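Phage related exonuclease (Haemophilus somnus 129PT, PDB 3K93) probably degrades DNA as a metal-dependent phage-type exonuclease, consistent with the PD-(D/E)XK nuclease family. Local coordinates at residues E88-Y102 against M141-A153. Sequence-based numbering, arbitrary orientation.
Sequences ERRENEFITGECDIY and MQGYMWLWDCDQA. With NA (sodium ion), chain B.
OD1 of N92, whose amide tilts over the indole face of W146, takes two backbone bonds, from F94 N (2.8 Å) and I95 N (3.0 Å), which come from opposite faces of the amide plane. This Asx motif shapes the hairpin turn between strands 90-91 and 95-97 and turns ND2 of N92 onto the indole, 3.4 Å from W146 CE2. Beside it, CD1 of I95 wedges between W146 and L147 and meets G143 O, while L147 CD1 lies 3.5 Å from G97 N. R90 runs extended from CG to NE, bringing its NH1 to L147 O (2.9 Å, 159° at the hydrogen), in the carbonyl plane on a lone pair. The same reach lays its guanidinium nearly flat on W148, planes 13° apart, in a cation-pi stack; weak bonds to the E88 carboxylate tie down its other edge. C99 SG sits over the opposite indole face, 3.7 Å from the centroid of the W148 six-membered ring, and C99 CB rests over the Y144 ring. W148 points an edge at the face of Y102, whose own edge meets C150 SG. Strand 95-97 crosses the helical segment 141-148 at about 90°; helix 198-221 packs against F94 and W146, strand 108-114 against C99 and Y144, and D100, next to C99, binds the sodium with D111 and T112.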
loop_
_atom_site.group_PDB
_atom_site.type_symbol
_atom_site.label_atom_id
_atom_site.label_comp_id
_atom_site.label_asym_id
_atom_site.label_seq_id
_atom_site.Cartn_x
_atom_site.Cartn_y
_atom_site.Cartn_z
ATOM N N GLU A 88 21.565 27.618 -11.101
ATOM C CA GLU A 88 20.871 27.699 -12.376
ATOM C C GLU A 88 20.030 26.488 -12.729
ATOM O O GLU A 88 20.408 25.338 -12.477
ATOM C CB GLU A 88 21.803 28.066 -13.526
ATOM C CG GLU A 88 22.885 27.071 -13.830
ATOM C CD GLU A 88 23.587 27.349 -15.153
ATOM O OE1 GLU A 88 22.928 27.676 -16.164
ATOM O OE2 GLU A 88 24.811 27.211 -15.174
ATOM N N ARG A 89 18.878 26.766 -13.310
ATOM C CA ARG A 89 18.039 25.732 -13.835
ATOM C C ARG A 89 18.374 25.711 -15.304
ATOM O O ARG A 89 18.339 26.740 -15.941
ATOM C CB ARG A 89 16.545 26.043 -13.607
ATOM C CG ARG A 89 15.552 25.135 -14.448
ATOM C CD ARG A 89 14.169 24.906 -13.780
ATOM N NE ARG A 89 14.317 24.174 -12.503
ATOM C CZ ARG A 89 14.200 22.843 -12.310
ATOM N NH1 ARG A 89 13.909 21.968 -13.285
ATOM N NH2 ARG A 89 14.382 22.363 -11.091
ATOM N N ARG A 90 18.757 24.561 -15.834
ATOM C CA ARG A 90 18.961 24.452 -17.259
ATOM C C ARG A 90 17.828 23.668 -17.847
ATOM O O ARG A 90 17.069 22.998 -17.121
ATOM C CB ARG A 90 20.275 23.774 -17.565
ATOM C CG ARG A 90 21.492 24.609 -17.222
ATOM C CD ARG A 90 22.747 23.831 -17.584
ATOM N NE ARG A 90 23.963 24.586 -17.320
ATOM C CZ ARG A 90 25.160 24.275 -17.805
ATOM N NH1 ARG A 90 25.347 23.226 -18.594
ATOM N NH2 ARG A 90 26.183 25.017 -17.492
ATOM N N GLU A 91 17.702 23.778 -19.167
ATOM C CA GLU A 91 16.771 22.971 -19.915
ATOM C C GLU A 91 17.181 22.782 -21.343
ATOM O O GLU A 91 17.967 23.550 -21.865
ATOM C CB GLU A 91 15.381 23.566 -19.880
ATOM C CG GLU A 91 15.232 24.945 -20.426
ATOM C CD GLU A 91 13.814 25.425 -20.186
ATOM O OE1 GLU A 91 13.490 25.753 -19.020
ATOM O OE2 GLU A 91 13.004 25.419 -21.138
ATOM N N ASN A 92 16.644 21.737 -21.959
ATOM C CA ASN A 92 16.836 21.511 -23.348
ATOM C C ASN A 92 15.438 21.309 -23.911
ATOM O O ASN A 92 14.493 21.802 -23.308
ATOM C CB ASN A 92 17.847 20.372 -23.599
ATOM C CG ASN A 92 17.446 19.032 -22.983
ATOM O OD1 ASN A 92 16.267 18.720 -22.810
ATOM N ND2 ASN A 92 18.462 18.216 -22.659
ATOM N N GLU A 93 15.272 20.602 -25.022
ATOM C CA GLU A 93 13.949 20.462 -25.579
ATOM C C GLU A 93 13.101 19.419 -24.854
ATOM O O GLU A 93 11.927 19.338 -25.112
ATOM C CB GLU A 93 13.994 20.168 -27.081
ATOM C CG GLU A 93 14.708 21.220 -27.898
ATOM C CD GLU A 93 14.195 22.652 -27.681
ATOM O OE1 GLU A 93 12.975 22.860 -27.438
ATOM O OE2 GLU A 93 15.037 23.590 -27.764
ATOM N N PHE A 94 13.685 18.667 -23.929
ATOM C CA PHE A 94 12.991 17.537 -23.294
ATOM C C PHE A 94 12.796 17.671 -21.794
ATOM O O PHE A 94 11.723 17.346 -21.256
ATOM C CB PHE A 94 13.755 16.265 -23.605
ATOM C CG PHE A 94 13.859 15.979 -25.075
ATOM C CD1 PHE A 94 12.872 15.256 -25.713
ATOM C CD2 PHE A 94 14.929 16.448 -25.805
ATOM C CE1 PHE A 94 12.931 14.997 -27.068
ATOM C CE2 PHE A 94 15.018 16.205 -27.170
ATOM C CZ PHE A 94 14.009 15.477 -27.816
ATOM N N ILE A 95 13.820 18.175 -21.125
ATOM C CA ILE A 95 13.887 18.150 -19.682
ATOM C C ILE A 95 14.368 19.480 -19.119
ATOM O O ILE A 95 14.891 20.328 -19.844
ATOM C CB ILE A 95 14.804 16.997 -19.173
ATOM C CG1 ILE A 95 16.246 17.180 -19.636
ATOM C CG2 ILE A 95 14.279 15.627 -19.661
ATOM C CD1 ILE A 95 17.201 16.272 -18.895
ATOM N N THR A 96 14.155 19.660 -17.827
ATOM C CA THR A 96 14.684 20.808 -17.102
ATOM C C THR A 96 15.276 20.248 -15.817
ATOM O O THR A 96 14.858 19.198 -15.330
ATOM C CB THR A 96 13.613 21.879 -16.760
ATOM O OG1 THR A 96 12.720 21.335 -15.808
ATOM C CG2 THR A 96 12.790 22.281 -17.975
ATOM N N GLY A 97 16.276 20.936 -15.287
ATOM C CA GLY A 97 16.927 20.482 -14.095
ATOM C C GLY A 97 17.705 21.581 -13.412
ATOM O O GLY A 97 18.193 22.495 -14.063
ATOM N N GLU A 98 17.787 21.483 -12.094
ATOM C CA GLU A 98 18.641 22.307 -11.286
ATOM C C GLU A 98 19.372 21.365 -10.360
ATOM O O GLU A 98 18.789 20.870 -9.453
ATOM C CB GLU A 98 17.817 23.286 -10.463
ATOM C CG GLU A 98 18.677 24.110 -9.520
ATOM C CD GLU A 98 17.906 25.129 -8.735
ATOM O OE1 GLU A 98 17.185 25.931 -9.332
ATOM O OE2 GLU A 98 18.027 25.106 -7.502
ATOM N N CYS A 99 20.643 21.104 -10.617
ATOM C CA CYS A 99 21.440 20.207 -9.799
ATOM C C CYS A 99 21.881 20.941 -8.550
ATOM O O CYS A 99 21.728 22.167 -8.458
ATOM C CB CYS A 99 22.637 19.671 -10.585
ATOM S SG CYS A 99 23.897 20.894 -11.025
ATOM N N ASP A 100 22.368 20.186 -7.567
ATOM C CA ASP A 100 22.866 20.764 -6.316
ATOM C C ASP A 100 24.248 21.326 -6.518
ATOM O O ASP A 100 24.494 22.497 -6.217
ATOM C CB ASP A 100 22.930 19.717 -5.204
ATOM C CG ASP A 100 21.549 19.210 -4.792
ATOM O OD1 ASP A 100 20.611 20.054 -4.833
ATOM O OD2 ASP A 100 21.396 17.972 -4.456
ATOM N N ILE A 101 25.161 20.481 -6.999
ATOM C CA ILE A 101 26.568 20.852 -7.172
ATOM C C ILE A 101 27.075 20.455 -8.552
ATOM O O ILE A 101 26.850 19.341 -9.013
ATOM C CB ILE A 101 27.458 20.184 -6.115
ATOM C CG1 ILE A 101 26.819 20.292 -4.707
ATOM C CG2 ILE A 101 28.863 20.803 -6.129
ATOM C CD1 ILE A 101 27.545 19.528 -3.584
ATOM N N TYR A 102 27.749 21.393 -9.211
ATOM C CA TYR A 102 28.399 21.163 -10.497
ATOM C C TYR A 102 29.878 21.405 -10.279
ATOM O O TYR A 102 30.235 22.447 -9.780
ATOM C CB TYR A 102 27.853 22.146 -11.546
ATOM C CG TYR A 102 28.601 22.190 -12.867
ATOM C CD1 TYR A 102 28.991 21.026 -13.518
ATOM C CD2 TYR A 102 28.867 23.416 -13.506
ATOM C CE1 TYR A 102 29.656 21.068 -14.760
ATOM C CE2 TYR A 102 29.532 23.459 -14.768
ATOM C CZ TYR A 102 29.921 22.277 -15.365
ATOM O OH TYR A 102 30.569 22.285 -16.566
HETATM N N MSE A 141 20.224 11.616 -12.356
HETATM C CA MSE A 141 21.620 12.029 -12.546
HETATM C C MSE A 141 21.948 12.033 -14.033
HETATM O O MSE A 141 22.756 12.859 -14.465
HETATM C CB MSE A 141 22.620 11.093 -11.816
HETATM C CG MSE A 141 22.660 11.109 -10.290
HETATM SE SE MSE A 141 22.761 12.866 -9.587
HETATM C CE MSE A 141 20.928 12.981 -9.142
ATOM N N GLN A 142 21.354 11.107 -14.812
ATOM C CA GLN A 142 21.634 11.064 -16.248
ATOM C C GLN A 142 21.106 12.332 -16.901
ATOM O O GLN A 142 21.741 12.869 -17.799
ATOM C CB GLN A 142 21.037 9.854 -16.934
ATOM C CG GLN A 142 21.569 8.548 -16.446
ATOM C CD GLN A 142 22.987 8.248 -16.887
ATOM O OE1 GLN A 142 23.570 8.943 -17.736
ATOM N NE2 GLN A 142 23.539 7.185 -16.331
ATOM N N GLY A 143 19.967 12.806 -16.412
ATOM C CA GLY A 143 19.379 14.047 -16.872
ATOM C C GLY A 143 20.253 15.236 -16.538
ATOM O O GLY A 143 20.453 16.099 -17.399
ATOM N N TYR A 144 20.815 15.291 -15.317
ATOM C CA TYR A 144 21.740 16.391 -15.015
ATOM C C TYR A 144 23.037 16.301 -15.818
ATOM O O TYR A 144 23.600 17.330 -16.220
ATOM C CB TYR A 144 22.091 16.442 -13.530
ATOM C CG TYR A 144 20.948 16.744 -12.561
ATOM C CD1 TYR A 144 19.948 17.631 -12.886
ATOM C CD2 TYR A 144 20.933 16.191 -11.283
ATOM C CE1 TYR A 144 18.934 17.936 -12.020
ATOM C CE2 TYR A 144 19.895 16.488 -10.385
ATOM C CZ TYR A 144 18.902 17.375 -10.769
ATOM O OH TYR A 144 17.854 17.701 -9.935
HETATM N N MSE A 145 23.563 15.097 -16.013
HETATM C CA MSE A 145 24.806 14.949 -16.758
HETATM C C MSE A 145 24.601 15.403 -18.212
HETATM O O MSE A 145 25.507 15.951 -18.845
HETATM C CB MSE A 145 25.328 13.511 -16.707
HETATM C CG MSE A 145 25.960 13.153 -15.392
HETATM SE SE MSE A 145 26.784 11.410 -15.373
HETATM C CE MSE A 145 25.262 10.255 -14.927
ATOM N N TRP A 146 23.404 15.171 -18.729
ATOM C CA TRP A 146 23.040 15.597 -20.078
ATOM C C TRP A 146 23.013 17.125 -20.146
ATOM O O TRP A 146 23.671 17.701 -20.972
ATOM C CB TRP A 146 21.677 15.040 -20.444
ATOM C CG TRP A 146 21.295 15.269 -21.805
ATOM C CD1 TRP A 146 22.107 15.645 -22.860
ATOM C CD2 TRP A 146 19.998 15.115 -22.338
ATOM N NE1 TRP A 146 21.375 15.735 -24.000
ATOM C CE2 TRP A 146 20.074 15.419 -23.711
ATOM C CE3 TRP A 146 18.766 14.754 -21.788
ATOM C CZ2 TRP A 146 18.976 15.355 -24.537
ATOM C CZ3 TRP A 146 17.688 14.685 -22.597
ATOM C CH2 TRP A 146 17.783 14.990 -23.963
ATOM N N LEU A 147 22.323 17.752 -19.199
ATOM C CA LEU A 147 22.179 19.192 -19.179
ATOM C C LEU A 147 23.463 19.921 -18.887
ATOM O O LEU A 147 23.619 21.050 -19.331
ATOM C CB LEU A 147 21.118 19.618 -18.161
ATOM C CG LEU A 147 19.668 19.345 -18.502
ATOM C CD1 LEU A 147 18.793 19.508 -17.268
ATOM C CD2 LEU A 147 19.177 20.292 -19.620
ATOM N N TRP A 148 24.381 19.292 -18.151
ATOM C CA TRP A 148 25.641 19.932 -17.716
ATOM C C TRP A 148 26.877 19.355 -18.393
ATOM O O TRP A 148 27.976 19.708 -18.026
ATOM C CB TRP A 148 25.785 19.857 -16.176
ATOM C CG TRP A 148 25.305 21.062 -15.494
ATOM C CD1 TRP A 148 26.032 22.175 -15.227
ATOM C CD2 TRP A 148 23.979 21.316 -15.003
ATOM N NE1 TRP A 148 25.254 23.100 -14.589
ATOM C CE2 TRP A 148 23.988 22.606 -14.445
ATOM C CE3 TRP A 148 22.790 20.573 -14.974
ATOM C CZ2 TRP A 148 22.858 23.184 -13.873
ATOM C CZ3 TRP A 148 21.671 21.144 -14.399
ATOM C CH2 TRP A 148 21.709 22.442 -13.868
ATOM N N ASP A 149 26.696 18.507 -19.404
ATOM C CA ASP A 149 27.819 17.925 -20.171
ATOM C C ASP A 149 28.868 17.286 -19.273
ATOM O O ASP A 149 30.046 17.577 -19.410
ATOM C CB ASP A 149 28.488 18.969 -21.085
ATOM C CG ASP A 149 27.625 19.355 -22.290
ATOM O OD1 ASP A 149 26.976 18.483 -22.913
ATOM O OD2 ASP A 149 27.622 20.546 -22.646
ATOM N N CYS A 150 28.425 16.426 -18.357
ATOM C CA CYS A 150 29.305 15.759 -17.396
ATOM C C CYS A 150 29.403 14.281 -17.676
ATOM O O CYS A 150 28.511 13.667 -18.267
ATOM C CB CYS A 150 28.790 15.944 -15.953
ATOM S SG CYS A 150 29.021 17.617 -15.280
ATOM N N ASP A 151 30.497 13.711 -17.191
ATOM C CA ASP A 151 30.815 12.296 -17.357
ATOM C C ASP A 151 30.412 11.449 -16.187
ATOM O O ASP A 151 30.264 10.250 -16.352
ATOM C CB ASP A 151 32.330 12.110 -17.585
ATOM C CG ASP A 151 32.767 12.619 -18.933
ATOM O OD1 ASP A 151 31.897 12.731 -19.840
ATOM O OD2 ASP A 151 33.971 12.917 -19.071
ATOM N N GLN A 152 30.284 12.043 -15.008
ATOM C CA GLN A 152 29.853 11.279 -13.848
ATOM C C GLN A 152 29.035 12.095 -12.870
ATOM O O GLN A 152 29.035 13.309 -12.926
ATOM C CB GLN A 152 31.015 10.519 -13.178
ATOM C CG GLN A 152 31.979 11.288 -12.328
ATOM C CD GLN A 152 32.657 10.370 -11.245
ATOM O OE1 GLN A 152 32.740 10.746 -10.083
ATOM N NE2 GLN A 152 33.096 9.162 -11.641
ATOM N N ALA A 153 28.294 11.377 -12.031
ATOM C CA ALA A 153 27.457 11.929 -10.972
ATOM C C ALA A 153 27.715 11.096 -9.720
ATOM O O ALA A 153 27.986 9.894 -9.812
ATOM C CB ALA A 153 25.944 11.852 -11.344
HETATM NA NA NA B . 19.343 16.849 -3.786
HETATM O O HOH W 1 19.165 19.174 -2.531
HETATM O O HOH W 2 31.087 19.737 -17.722
HETATM O O HOH W 3 18.150 16.991 -6.128
HETATM O O HOH W 4 17.282 15.999 -3.133
#